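Local coordinates for protein heroin esterase (PDB 1LZL) that hydrolyses carboxylic esters as a bacterial acetyl esterase of the alpha/beta hydrolase fold, with heroin as its presumed substrate, at residues Gly88-Ile92 / Ser217-Tyr221; Gly158-Gly164 / Phe185-Leu191; Met257-Leu262 / Phe289-Ala293. All coordinates share one frame; numbering follows the deposited sequence. Where two conformers were deposited one is given.

Contact 1. Residues Gly88-Ile92 / Ser217-Tyr221; sequences GGFAI and SWKYY
The Phe90 ring lies flat against one face of the Tyr221 ring. The two planes are only 7° apart and their centroids 3.8 Å, a nearly parallel, slightly offset stack with Tyr221 CD2 over the middle of the Phe90 ring and Phe90 CG 3.5 Å from Tyr221 CG. Phe90 also turns an edge toward Trp218: its CE2 and CZ reach over one face of the six-membered ring, toward the rim, in an edge-to-face pair with centroids 5.0 Å apart and planes at 59°. The edge of Tyr221 in turn meets Trp218 CE3 in plane, which closes a cluster of three aromatic rings. With CG anti to the backbone N (chi1 -174°), the Tyr221 ring is carried off helix 211-222 to lie over Phe90. Beside this cluster the methyl of Ala91 rests 3.9 Å from Tyr220 CD2, while the hydroxyl of Tyr220 bonds to the carbonyl of Phe23.

The polar part is small and short. Ser217 OG approaches Gly89 O to 2.6 Å and also has Glu190 OE2 within hydrogen-bonding distance, so two acceptors share the reach of one hydroxyl. Gly89 itself has a positive phi, and the turn around it is drawn together by Ala91 N and Ile92 N, which both donate to Gly88 O. Gly88 and Gly89 belong to an HGGG sequence, which in the hormone-sensitive lipase family supplies the oxyanion hole. Chemically, the contact therefore couples an apolar aromatic stack, which holds the glycine-rich loop against the helix, to a buried Ser217 whose hydroxyl sits between the Gly89 carbonyl and the Glu190 carboxylate with one proton to offer, so that the bond may be shared or Glu190 may itself carry a proton.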
ATOM      1  N   GLY A  88       5.205  -1.577   5.172  1.00 10.72           N
ATOM      2  CA  GLY A  88       6.311  -1.571   6.153  1.00  9.98           C
ATOM      3  C   GLY A  88       6.006  -0.678   7.329  1.00 10.24           C
ATOM      4  O   GLY A  88       6.903  -0.173   8.047  1.00 11.75           O
ATOM      5  N   GLY A  89       4.731  -0.468   7.656  1.00 10.21           N
ATOM      6  CA  GLY A  89       4.383   0.246   8.856  1.00 11.13           C
ATOM      7  C   GLY A  89       4.873   1.678   8.943  1.00  9.72           C
ATOM      8  O   GLY A  89       4.936   2.235  10.046  1.00 10.78           O
ATOM      9  N   PHE A  90       5.147   2.312   7.810  1.00  9.59           N
ATOM     10  CA  PHE A  90       5.634   3.708   7.694  1.00  9.88           C
ATOM     11  C   PHE A  90       7.116   3.797   8.036  1.00  8.97           C
ATOM     12  O   PHE A  90       7.725   4.858   7.758  1.00 10.71           O
ATOM     13  CB  PHE A  90       4.863   4.730   8.542  1.00 10.79           C
ATOM     14  CG  PHE A  90       3.365   4.764   8.286  1.00  9.85           C
ATOM     15  CD1 PHE A  90       2.840   5.180   7.069  1.00 11.14           C
ATOM     16  CD2 PHE A  90       2.454   4.374   9.252  1.00 10.60           C
ATOM     17  CE1 PHE A  90       1.463   5.197   6.851  1.00 10.83           C
ATOM     18  CE2 PHE A  90       1.078   4.403   9.064  1.00 10.25           C
ATOM     19  CZ  PHE A  90       0.564   4.816   7.838  1.00 11.41           C
ATOM     20  N   ALA A  91       7.726   2.768   8.611  1.00 10.44           N
ATOM     21  CA  ALA A  91       9.101   2.908   9.135  1.00 10.32           C
ATOM     22  C   ALA A  91      10.096   1.946   8.552  1.00 11.06           C
ATOM     23  O   ALA A  91      11.318   2.098   8.822  1.00 12.34           O
ATOM     24  CB  ALA A  91       9.059   2.796  10.676  1.00 12.91           C
ATOM     25  N   ILE A  92       9.621   0.936   7.803  1.00 11.04           N
ATOM     26  CA  ILE A  92      10.563  -0.016   7.194  1.00 11.79           C
ATOM     27  C   ILE A  92      10.212  -0.254   5.725  1.00 11.26           C
ATOM     28  O   ILE A  92       9.104   0.179   5.307  1.00 12.34           O
ATOM     29  CB  ILE A  92      10.608  -1.391   7.932  1.00 13.10           C
ATOM     30  CG1 ILE A  92       9.420  -2.303   7.699  1.00 15.60           C
ATOM     31  CG2 ILE A  92      10.855  -1.133   9.417  1.00 17.25           C
ATOM     32  CD1 ILE A  92       9.486  -3.563   8.577  1.00 19.18           C
ATOM     33  N   SER A 217       3.998   1.862  15.130  1.00 11.97           N
ATOM     34  CA  SER A 217       3.994   2.350  13.729  1.00 10.22           C
ATOM     35  C   SER A 217       3.403   3.732  13.664  1.00 11.22           C
ATOM     36  O   SER A 217       3.980   4.644  13.059  1.00 11.22           O
ATOM     37  CB  SER A 217       3.177   1.366  12.907  1.00 10.43           C
ATOM     38  OG  SER A 217       2.833   1.810  11.590  1.00 11.14           O
ATOM     39  N   TRP A 218       2.246   3.950  14.303  1.00 11.64           N
ATOM     40  CA  TRP A 218       1.679   5.299  14.229  1.00 11.62           C
ATOM     41  C   TRP A 218       2.502   6.320  14.994  1.00 11.78           C
ATOM     42  O   TRP A 218       2.577   7.480  14.624  1.00 12.44           O
ATOM     43  CB  TRP A 218       0.232   5.274  14.727  1.00 12.78           C
ATOM     44  CG  TRP A 218      -0.682   4.644  13.685  1.00 11.02           C
ATOM     45  CD1 TRP A 218      -1.211   3.358  13.693  1.00 11.66           C
ATOM     46  CD2 TRP A 218      -1.157   5.293  12.510  1.00 10.78           C
ATOM     47  NE1 TRP A 218      -2.008   3.169  12.560  1.00 11.64           N
ATOM     48  CE2 TRP A 218      -1.970   4.350  11.832  1.00 10.72           C
ATOM     49  CE3 TRP A 218      -0.975   6.557  11.938  1.00 11.08           C
ATOM     50  CZ2 TRP A 218      -2.602   4.642  10.633  1.00 11.30           C
ATOM     51  CZ3 TRP A 218      -1.613   6.867  10.732  1.00 11.48           C
ATOM     52  CH2 TRP A 218      -2.425   5.907  10.087  1.00 11.46           C
ATOM     53  N   LYS A 219       3.108   5.896  16.109  1.00 11.88           N
ATOM     54  CA  LYS A 219       3.984   6.815  16.864  1.00 12.99           C
ATOM     55  C   LYS A 219       5.185   7.224  16.025  1.00 12.26           C
ATOM     56  O   LYS A 219       5.521   8.413  15.968  1.00 14.37           O
ATOM     57  CB  LYS A 219       4.389   6.151  18.182  1.00 16.81           C
ATOM     58  CG  LYS A 219       5.262   7.014  19.095  1.00 20.71           C
ATOM     59  CD  LYS A 219       4.545   8.348  19.275  1.00 19.09           C
ATOM     60  CE  LYS A 219       5.194   9.310  20.256  1.00 21.09           C
ATOM     61  NZ  LYS A 219       4.267  10.435  20.533  1.00 29.25           N
ATOM     62  N   TYR A 220       5.858   6.299  15.349  1.00 11.24           N
ATOM     63  CA  TYR A 220       6.968   6.662  14.466  1.00 10.78           C
ATOM     64  C   TYR A 220       6.511   7.631  13.384  1.00  9.95           C
ATOM     65  O   TYR A 220       7.227   8.603  13.099  1.00 11.81           O
ATOM     66  CB  TYR A 220       7.534   5.416  13.783  1.00 11.90           C
ATOM     67  CG  TYR A 220       8.253   4.478  14.720  1.00 13.71           C
ATOM     68  CD1 TYR A 220       8.963   4.962  15.813  1.00 18.85           C
ATOM     69  CD2 TYR A 220       8.233   3.127  14.474  1.00 15.19           C
ATOM     70  CE1 TYR A 220       9.612   4.027  16.632  1.00 23.61           C
ATOM     71  CE2 TYR A 220       8.871   2.186  15.284  1.00 15.61           C
ATOM     72  CZ  TYR A 220       9.563   2.676  16.361  1.00 20.20           C
ATOM     73  OH  TYR A 220      10.200   1.774  17.183  1.00 22.90           O
ATOM     74  N   TYR A 221       5.357   7.351  12.779  1.00  9.95           N
ATOM     75  CA  TYR A 221       4.910   8.171  11.636  1.00  9.89           C
ATOM     76  C   TYR A 221       4.462   9.574  12.026  1.00 10.85           C
ATOM     77  O   TYR A 221       4.789  10.564  11.371  1.00 11.05           O
ATOM     78  CB  TYR A 221       3.715   7.417  11.020  1.00  9.15           C
ATOM     79  CG  TYR A 221       3.153   7.987   9.735  1.00  9.28           C
ATOM     80  CD1 TYR A 221       3.959   8.536   8.740  1.00 10.41           C
ATOM     81  CD2 TYR A 221       1.787   7.933   9.518  1.00 10.07           C
ATOM     82  CE1 TYR A 221       3.385   9.036   7.575  1.00  9.78           C
ATOM     83  CE2 TYR A 221       1.193   8.415   8.363  1.00 10.18           C
ATOM     84  CZ  TYR A 221       2.031   8.972   7.390  1.00 11.01           C
ATOM     85  OH  TYR A 221       1.476   9.459   6.202  1.00 13.08           O
TER

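Contact 2. Residues Gly158-Gly164 / Phe185-Leu191; sequences GQSAGGG and FLEIPEL. Unlike the reference sequence in segment 158-164: Gln159 (reference Glu).
Ser160 O is gripped by two backbone amides, Glu190 N at 3.1 Å from above its carbonyl plane and Gly164 N, in the helix that follows, also at 3.1 Å. Ser160 N donates to Glu187 O at 2.8 Å, and Glu187 N to Gly158 O at 3.0 Å, carrying the parallel pairing up to the bend. There Ser160 takes phi/psi of 54°/-123°, the strained turn expected of a nucleophile elbow. Gly164 CA lies 3.1 Å from Glu190 O, a closeness that no side chain could share.

Past the backbone, the Gln159 amide and Glu187 carboxylate are stacked with their planes 23° apart, OE1 of Gln159 lying 3.9 Å from CD of Glu187. Two waters donate to Glu187 OE2, and each also reaches Gln159 OE1 weakly. Replacing Glu187 by an alanine would probably strip these waters of their stronger acceptor and leave the Gln159 amide without the flat group it stacks on. Ile188 CG1 runs beside Gln159 CG at 3.8 Å.

Segment 158-164 runs from the end of strand 153-159 into helix 161-176, and segment 185-191 continues from strand 183-187, which pairs with strand 153-159 in a beta-alpha-beta unit flanked in the sheet by strands 79-85 and 252-257.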
ATOM      1  N   GLY A 158      -1.485   0.720  -2.849  1.00  8.04           N
ATOM      2  CA  GLY A 158      -0.361   0.333  -2.012  1.00  8.53           C
ATOM      3  C   GLY A 158      -0.802  -0.768  -1.052  1.00  8.86           C
ATOM      4  O   GLY A 158      -1.983  -1.103  -1.004  1.00  8.23           O
ATOM      5  N   GLN A 159       0.173  -1.299  -0.311  1.00  8.57           N
ATOM      6  CA  GLN A 159      -0.093  -2.362   0.642  1.00  8.67           C
ATOM      7  C   GLN A 159       0.217  -1.887   2.058  1.00  8.83           C
ATOM      8  O   GLN A 159       1.261  -1.224   2.244  1.00  9.64           O
ATOM      9  CB  GLN A 159       0.806  -3.592   0.314  1.00 11.32           C
ATOM     10  CG  GLN A 159       0.580  -4.803   1.200  1.00 16.99           C
ATOM     11  CD  GLN A 159       1.319  -6.055   0.781  1.00 31.98           C
ATOM     12  OE1 GLN A 159       0.858  -7.183   0.951  1.00 37.92           O
ATOM     13  NE2 GLN A 159       2.513  -5.889   0.216  1.00 44.33           N
ATOM     14  N   SER A 160      -0.622  -2.271   3.033  1.00  8.79           N
ATOM     15  CA  SER A 160      -0.397  -2.015   4.471  1.00  9.19           C
ATOM     16  C   SER A 160      -0.160  -0.522   4.697  1.00  8.80           C
ATOM     17  O   SER A 160      -1.041   0.257   4.269  1.00  8.99           O
ATOM     18  CB  SER A 160       0.783  -2.859   4.954  0.58 12.61           C
ATOM     19  OG  SER A 160       0.956  -2.709   6.349  0.58 15.10           O
ATOM     20  N   ALA A 161       0.943  -0.051   5.289  1.00  9.10           N
ATOM     21  CA  ALA A 161       1.143   1.405   5.386  1.00  8.69           C
ATOM     22  C   ALA A 161       1.092   2.077   4.029  1.00  8.88           C
ATOM     23  O   ALA A 161       0.641   3.225   3.928  1.00  9.44           O
ATOM     24  CB  ALA A 161       2.516   1.672   6.040  1.00 10.27           C
ATOM     25  N   GLY A 162       1.552   1.382   2.983  1.00  8.12           N
ATOM     26  CA  GLY A 162       1.463   1.945   1.628  1.00  8.87           C
ATOM     27  C   GLY A 162       0.021   2.123   1.169  1.00  9.02           C
ATOM     28  O   GLY A 162      -0.272   3.017   0.372  1.00  8.87           O
ATOM     29  N   GLY A 163      -0.877   1.257   1.649  1.00  7.92           N
ATOM     30  CA  GLY A 163      -2.304   1.464   1.399  1.00  8.64           C
ATOM     31  C   GLY A 163      -2.846   2.651   2.149  1.00  7.75           C
ATOM     32  O   GLY A 163      -3.745   3.358   1.653  1.00  8.63           O
ATOM     33  N   GLY A 164      -2.338   2.936   3.362  1.00  8.53           N
ATOM     34  CA  GLY A 164      -2.731   4.179   4.038  1.00  9.07           C
ATOM     35  C   GLY A 164      -2.201   5.404   3.324  1.00  8.52           C
ATOM     36  O   GLY A 164      -2.917   6.373   3.075  1.00  9.05           O
ATOM     37  N   PHE A 185      -6.406   1.297  -5.257  1.00  7.72           N
ATOM     38  CA  PHE A 185      -6.201  -0.112  -4.924  1.00  7.76           C
ATOM     39  C   PHE A 185      -5.554  -0.197  -3.539  1.00  8.77           C
ATOM     40  O   PHE A 185      -4.365   0.204  -3.414  1.00  9.44           O
ATOM     41  CB  PHE A 185      -5.338  -0.766  -6.015  1.00  9.06           C
ATOM     42  CG  PHE A 185      -5.097  -2.237  -5.757  1.00  9.49           C
ATOM     43  CD1 PHE A 185      -4.060  -2.716  -4.953  1.00 14.79           C
ATOM     44  CD2 PHE A 185      -5.955  -3.163  -6.326  1.00 10.27           C
ATOM     45  CE1 PHE A 185      -3.916  -4.065  -4.719  1.00 17.56           C
ATOM     46  CE2 PHE A 185      -5.785  -4.520  -6.105  1.00 14.25           C
ATOM     47  CZ  PHE A 185      -4.782  -4.984  -5.293  1.00 16.93           C
ATOM     48  N   LEU A 186      -6.292  -0.711  -2.581  1.00  7.94           N
ATOM     49  CA  LEU A 186      -5.855  -0.709  -1.195  1.00  8.61           C
ATOM     50  C   LEU A 186      -5.711  -2.123  -0.673  1.00  8.16           C
ATOM     51  O   LEU A 186      -6.754  -2.794  -0.447  1.00 10.02           O
ATOM     52  CB  LEU A 186      -6.860   0.109  -0.340  1.00  8.57           C
ATOM     53  CG  LEU A 186      -7.106   1.544  -0.836  1.00  7.94           C
ATOM     54  CD1 LEU A 186      -8.080   2.253   0.097  1.00 11.23           C
ATOM     55  CD2 LEU A 186      -5.804   2.353  -0.955  1.00 10.93           C
ATOM     56  N   GLU A 187      -4.498  -2.599  -0.471  1.00  8.61           N
ATOM     57  CA  GLU A 187      -4.340  -3.973   0.009  1.00  7.57           C
ATOM     58  C   GLU A 187      -3.971  -3.959   1.477  1.00  8.20           C
ATOM     59  O   GLU A 187      -2.954  -3.318   1.812  1.00  8.38           O
ATOM     60  CB  GLU A 187      -3.249  -4.630  -0.860  1.00 10.93           C
ATOM     61  CG  GLU A 187      -2.879  -6.051  -0.570  1.00 18.38           C
ATOM     62  CD  GLU A 187      -1.979  -6.665  -1.656  1.00 30.62           C
ATOM     63  OE1 GLU A 187      -1.282  -5.932  -2.388  1.00 29.63           O
ATOM     64  OE2 GLU A 187      -2.018  -7.933  -1.724  1.00 44.01           O
ATOM     65  N   ILE A 188      -4.733  -4.660   2.298  1.00  7.91           N
ATOM     66  CA  ILE A 188      -4.529  -4.710   3.760  1.00  7.60           C
ATOM     67  C   ILE A 188      -4.118  -3.332   4.307  1.00  8.29           C
ATOM     68  O   ILE A 188      -3.139  -3.160   5.005  1.00  8.70           O
ATOM     69  CB  ILE A 188      -3.580  -5.836   4.170  1.00  8.16           C
ATOM     70  CG1 ILE A 188      -2.141  -5.794   3.591  1.00  9.63           C
ATOM     71  CG2 ILE A 188      -4.233  -7.168   3.849  1.00 10.83           C
ATOM     72  CD1 ILE A 188      -1.213  -6.930   4.027  1.00 12.85           C
ATOM     73  N   PRO A 189      -4.889  -2.270   3.975  1.00  7.61           N
ATOM     74  CA  PRO A 189      -4.395  -0.929   4.301  1.00  8.06           C
ATOM     75  C   PRO A 189      -4.356  -0.586   5.779  1.00  7.91           C
ATOM     76  O   PRO A 189      -5.228  -1.050   6.538  1.00  9.09           O
ATOM     77  CB  PRO A 189      -5.444  -0.012   3.599  1.00  8.37           C
ATOM     78  CG  PRO A 189      -6.700  -0.845   3.571  1.00  8.91           C
ATOM     79  CD  PRO A 189      -6.200  -2.254   3.277  1.00  8.38           C
ATOM     80  N   GLU A 190      -3.420   0.263   6.205  1.00  7.51           N
ATOM     81  CA  GLU A 190      -3.250   0.811   7.547  1.00  7.59           C
ATOM     82  C   GLU A 190      -3.803   2.229   7.516  1.00  8.44           C
ATOM     83  O   GLU A 190      -3.169   3.145   6.964  1.00  9.20           O
ATOM     84  CB  GLU A 190      -1.774   0.771   7.916  1.00  9.96           C
ATOM     85  CG  GLU A 190      -1.463   1.300   9.311  1.00 10.63           C
ATOM     86  CD  GLU A 190       0.005   1.194   9.663  1.00 10.06           C
ATOM     87  OE1 GLU A 190       0.831   0.791   8.834  1.00 10.99           O
ATOM     88  OE2 GLU A 190       0.299   1.548  10.835  1.00 10.69           O
ATOM     89  N   LEU A 191      -5.012   2.407   8.096  1.00  8.30           N
ATOM     90  CA  LEU A 191      -5.829   3.607   7.829  1.00  8.38           C
ATOM     91  C   LEU A 191      -6.182   4.442   9.059  1.00  8.59           C
ATOM     92  O   LEU A 191      -6.516   5.606   8.943  1.00  9.42           O
ATOM     93  CB  LEU A 191      -7.148   3.198   7.160  1.00  8.93           C
ATOM     94  CG  LEU A 191      -7.046   2.540   5.778  1.00  7.85           C
ATOM     95  CD1 LEU A 191      -8.363   1.854   5.429  1.00  8.96           C
ATOM     96  CD2 LEU A 191      -6.638   3.555   4.727  1.00 10.38           C
TER
HETATM   97  O   HOH W   1      -2.152  -8.760   1.097  1.00 22.62           O
HETATM   98  O   HOH W   2       0.496  -9.036  -1.901  1.00 36.84           O

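Contact 3. Residues Met257-Leu262 / Phe289-Ala293; sequences MELDPL and FHGSA
His290 ND1 donates to Asp260 OD2 over 2.7 Å, nearly straight at 163°. The oxygen lies almost in the plane of the imidazole, at its edge, yet the carboxylate is turned 75° to the ring, and the donor therefore meets OD2 from above the carboxylate plane. Both side chains have CG anti to the backbone N, with chi1 at -173° in each, and from adjoining loops they cross obliquely to bring the two groups together. Leu262 CD1 also touches the ring, 3.4 Å from His290 CE1, and so packs beside the carbon between its two nitrogens.

The next shell fixes the carboxylate. Its other oxygen, Asp260 OD1, accepts from Leu262 N at 2.9 Å, a capping bond ahead of helix 263-275. With one oxygen held by this amide and the other by the imidazole, rotation of the carboxylate is restrained at both ends. A water takes the His290 backbone N-H at 2.8 Å and donates to Leu259 O, bridging the two loops.

Further out, van der Waals contacts and turns set the loops. Met257 CG lies 3.4 Å from Phe289 O, and Leu259 CB makes an apolar contact with Phe289 CB at 4.1 Å. A type I turn runs from Met257 to Asp260, and a type II turn from Phe289 to Ser292 is closed by Ser292 N donating to Phe289 O. Elsewhere the imidazole meets the ring of Trp209 and the side chains of Ile188 and Ser160. An acid in the loop after strand 252-257 and a histidine in the loop after strand 280-285 are the places expected in an alpha/beta hydrolase, and with Ser160 the pair is consistent with a Ser-His-Asp catalytic triad.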
ATOM      1  N   MET A 257      -7.482  -9.259   5.557  1.00  8.07           N
ATOM      2  CA  MET A 257      -7.152 -10.615   5.961  1.00  8.22           C
ATOM      3  C   MET A 257      -7.792 -10.915   7.308  1.00  8.89           C
ATOM      4  O   MET A 257      -7.962 -10.029   8.123  1.00  9.96           O
ATOM      5  CB  MET A 257      -5.642 -10.804   6.022  1.00 10.59           C
ATOM      6  CG  MET A 257      -4.936 -10.430   4.733  1.00 11.72           C
ATOM      7  SD  MET A 257      -5.278 -11.533   3.358  1.00 13.98           S
ATOM      8  CE  MET A 257      -5.558 -10.415   2.010  1.00 18.94           C
ATOM      9  N   GLU A 258      -8.124 -12.202   7.507  1.00  9.04           N
ATOM     10  CA  GLU A 258      -8.903 -12.547   8.697  1.00  8.83           C
ATOM     11  C   GLU A 258      -8.228 -12.216  10.029  1.00  9.35           C
ATOM     12  O   GLU A 258      -8.851 -11.668  10.928  1.00  9.49           O
ATOM     13  CB  GLU A 258      -9.202 -14.051   8.619  1.00  9.47           C
ATOM     14  CG  GLU A 258     -10.068 -14.470   9.806  1.00  9.90           C
ATOM     15  CD  GLU A 258     -10.540 -15.905   9.809  1.00 11.09           C
ATOM     16  OE1 GLU A 258     -10.814 -16.435   8.713  1.00 12.61           O
ATOM     17  OE2 GLU A 258     -10.667 -16.475  10.942  1.00 12.76           O
ATOM     18  N   LEU A 259      -6.968 -12.616  10.154  1.00  9.74           N
ATOM     19  CA  LEU A 259      -6.223 -12.539  11.397  1.00 11.61           C
ATOM     20  C   LEU A 259      -5.310 -11.326  11.415  1.00 14.25           C
ATOM     21  O   LEU A 259      -4.333 -11.259  12.167  1.00 13.42           O
ATOM     22  CB  LEU A 259      -5.405 -13.830  11.623  1.00 11.91           C
ATOM     23  CG  LEU A 259      -6.243 -15.099  11.769  1.00 15.26           C
ATOM     24  CD1 LEU A 259      -5.340 -16.278  12.057  1.00 23.34           C
ATOM     25  CD2 LEU A 259      -7.267 -14.986  12.890  1.00 19.31           C
ATOM     26  N   ASP A 260      -5.622 -10.294  10.638  1.00 12.24           N
ATOM     27  CA  ASP A 260      -4.912  -9.024  10.618  1.00 10.99           C
ATOM     28  C   ASP A 260      -5.535  -8.009  11.534  1.00  9.96           C
ATOM     29  O   ASP A 260      -6.767  -7.698  11.462  1.00 10.81           O
ATOM     30  CB  ASP A 260      -4.952  -8.521   9.171  1.00 12.53           C
ATOM     31  CG  ASP A 260      -4.139  -7.284   8.886  1.00 11.77           C
ATOM     32  OD1 ASP A 260      -3.601  -6.659   9.830  1.00 12.25           O
ATOM     33  OD2 ASP A 260      -4.010  -6.979   7.690  1.00 13.02           O
ATOM     34  N   PRO A 261      -4.828  -7.346  12.447  1.00 10.33           N
ATOM     35  CA  PRO A 261      -5.424  -6.296  13.265  1.00  9.56           C
ATOM     36  C   PRO A 261      -6.017  -5.163  12.401  1.00  8.95           C
ATOM     37  O   PRO A 261      -6.917  -4.463  12.847  1.00  9.35           O
ATOM     38  CB  PRO A 261      -4.232  -5.679  14.028  1.00 11.75           C
ATOM     39  CG  PRO A 261      -3.051  -6.437  13.622  1.00 16.35           C
ATOM     40  CD  PRO A 261      -3.388  -7.576  12.724  1.00 11.09           C
ATOM     41  N   LEU A 262      -5.535  -4.942  11.195  1.00  8.13           N
ATOM     42  CA  LEU A 262      -6.045  -3.899  10.293  1.00  8.37           C
ATOM     43  C   LEU A 262      -7.360  -4.294   9.648  1.00  7.87           C
ATOM     44  O   LEU A 262      -7.954  -3.474   8.903  1.00  8.88           O
ATOM     45  CB  LEU A 262      -5.003  -3.669   9.196  1.00  9.32           C
ATOM     46  CG  LEU A 262      -3.616  -3.192   9.674  1.00 10.44           C
ATOM     47  CD1 LEU A 262      -2.656  -3.088   8.508  1.00 10.87           C
ATOM     48  CD2 LEU A 262      -3.754  -1.867  10.399  1.00 12.09           C
ATOM     49  N   PHE A 289      -3.635 -14.021   7.169  1.00 11.37           N
ATOM     50  CA  PHE A 289      -3.103 -13.093   8.193  1.00 12.47           C
ATOM     51  C   PHE A 289      -2.462 -11.915   7.446  1.00 11.52           C
ATOM     52  O   PHE A 289      -2.303 -11.945   6.234  1.00 12.48           O
ATOM     53  CB  PHE A 289      -2.154 -13.800   9.165  1.00 13.36           C
ATOM     54  CG  PHE A 289      -0.955 -14.490   8.543  1.00 14.66           C
ATOM     55  CD1 PHE A 289       0.182 -13.761   8.228  1.00 13.61           C
ATOM     56  CD2 PHE A 289      -0.958 -15.857   8.273  1.00 15.42           C
ATOM     57  CE1 PHE A 289       1.272 -14.393   7.662  1.00 14.77           C
ATOM     58  CE2 PHE A 289       0.128 -16.509   7.704  1.00 15.91           C
ATOM     59  CZ  PHE A 289       1.241 -15.760   7.384  1.00 17.78           C
ATOM     60  N   HIS A 290      -2.049 -10.892   8.259  1.00 12.04           N
ATOM     61  CA  HIS A 290      -1.370  -9.768   7.622  1.00 14.21           C
ATOM     62  C   HIS A 290      -0.108 -10.156   6.878  1.00 15.02           C
ATOM     63  O   HIS A 290       0.849 -10.586   7.539  1.00 15.42           O
ATOM     64  CB  HIS A 290      -1.025  -8.736   8.694  1.00 14.75           C
ATOM     65  CG  HIS A 290      -0.484  -7.472   8.065  1.00 15.85           C
ATOM     66  ND1 HIS A 290      -1.313  -6.464   7.658  1.00 17.89           N
ATOM     67  CD2 HIS A 290       0.787  -7.047   7.827  1.00 17.53           C
ATOM     68  CE1 HIS A 290      -0.578  -5.453   7.162  1.00 19.62           C
ATOM     69  NE2 HIS A 290       0.698  -5.792   7.265  1.00 20.15           N
ATOM     70  N   GLY A 291      -0.014 -10.009   5.559  1.00 18.21           N
ATOM     71  CA  GLY A 291       1.187 -10.442   4.838  1.00 19.97           C
ATOM     72  C   GLY A 291       1.171 -11.912   4.435  1.00 15.94           C
ATOM     73  O   GLY A 291       2.194 -12.376   3.881  1.00 17.38           O
ATOM     74  N   SER A 292       0.074 -12.652   4.632  1.00 14.08           N
ATOM     75  CA  SER A 292       0.112 -14.050   4.147  1.00 14.29           C
ATOM     76  C   SER A 292       0.207 -14.169   2.639  1.00 13.91           C
ATOM     77  O   SER A 292       0.557 -15.242   2.061  1.00 15.47           O
ATOM     78  CB  SER A 292      -1.070 -14.843   4.730  1.00 14.62           C
ATOM     79  OG  SER A 292      -2.326 -14.312   4.304  1.00 14.62           O
ATOM     80  N   ALA A 293      -0.079 -13.066   1.910  1.00 15.13           N
ATOM     81  CA  ALA A 293       0.188 -13.067   0.464  1.00 16.09           C
ATOM     82  C   ALA A 293       1.647 -13.375   0.165  1.00 17.38           C
ATOM     83  O   ALA A 293       1.978 -13.815  -0.929  1.00 17.59           O
ATOM     84  CB  ALA A 293      -0.166 -11.710  -0.121  1.00 15.95           C
TER
HETATM   85  O   HOH W   3      -1.920 -10.802  11.032  1.00 14.83           O

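In the fold
Loops following strands 79-85, 153-159, 183-187, 252-257 and 280-285 of one mixed sheet carry the contacts, with helix 211-222 joining contact 1, within a single alpha/beta hydrolase domain. Along the chain, contact 2 is nested inside the loop closed by contact 1, and contact 3 follows both. Contact 2 is central: its centre lies about 13 Å from that of contact 1 and about 12 Å from that of contact 3, whereas the centres of contacts 1 and 3 are about 17 Å apart. Glu190 of contact 2 reaches Ser217 and Phe90 of contact 1, while Ser160 touches His290 of contact 3. The arrangement is consistent with nucleophile elbow, oxyanion loop and acid-histidine pair converging on one esterase active site.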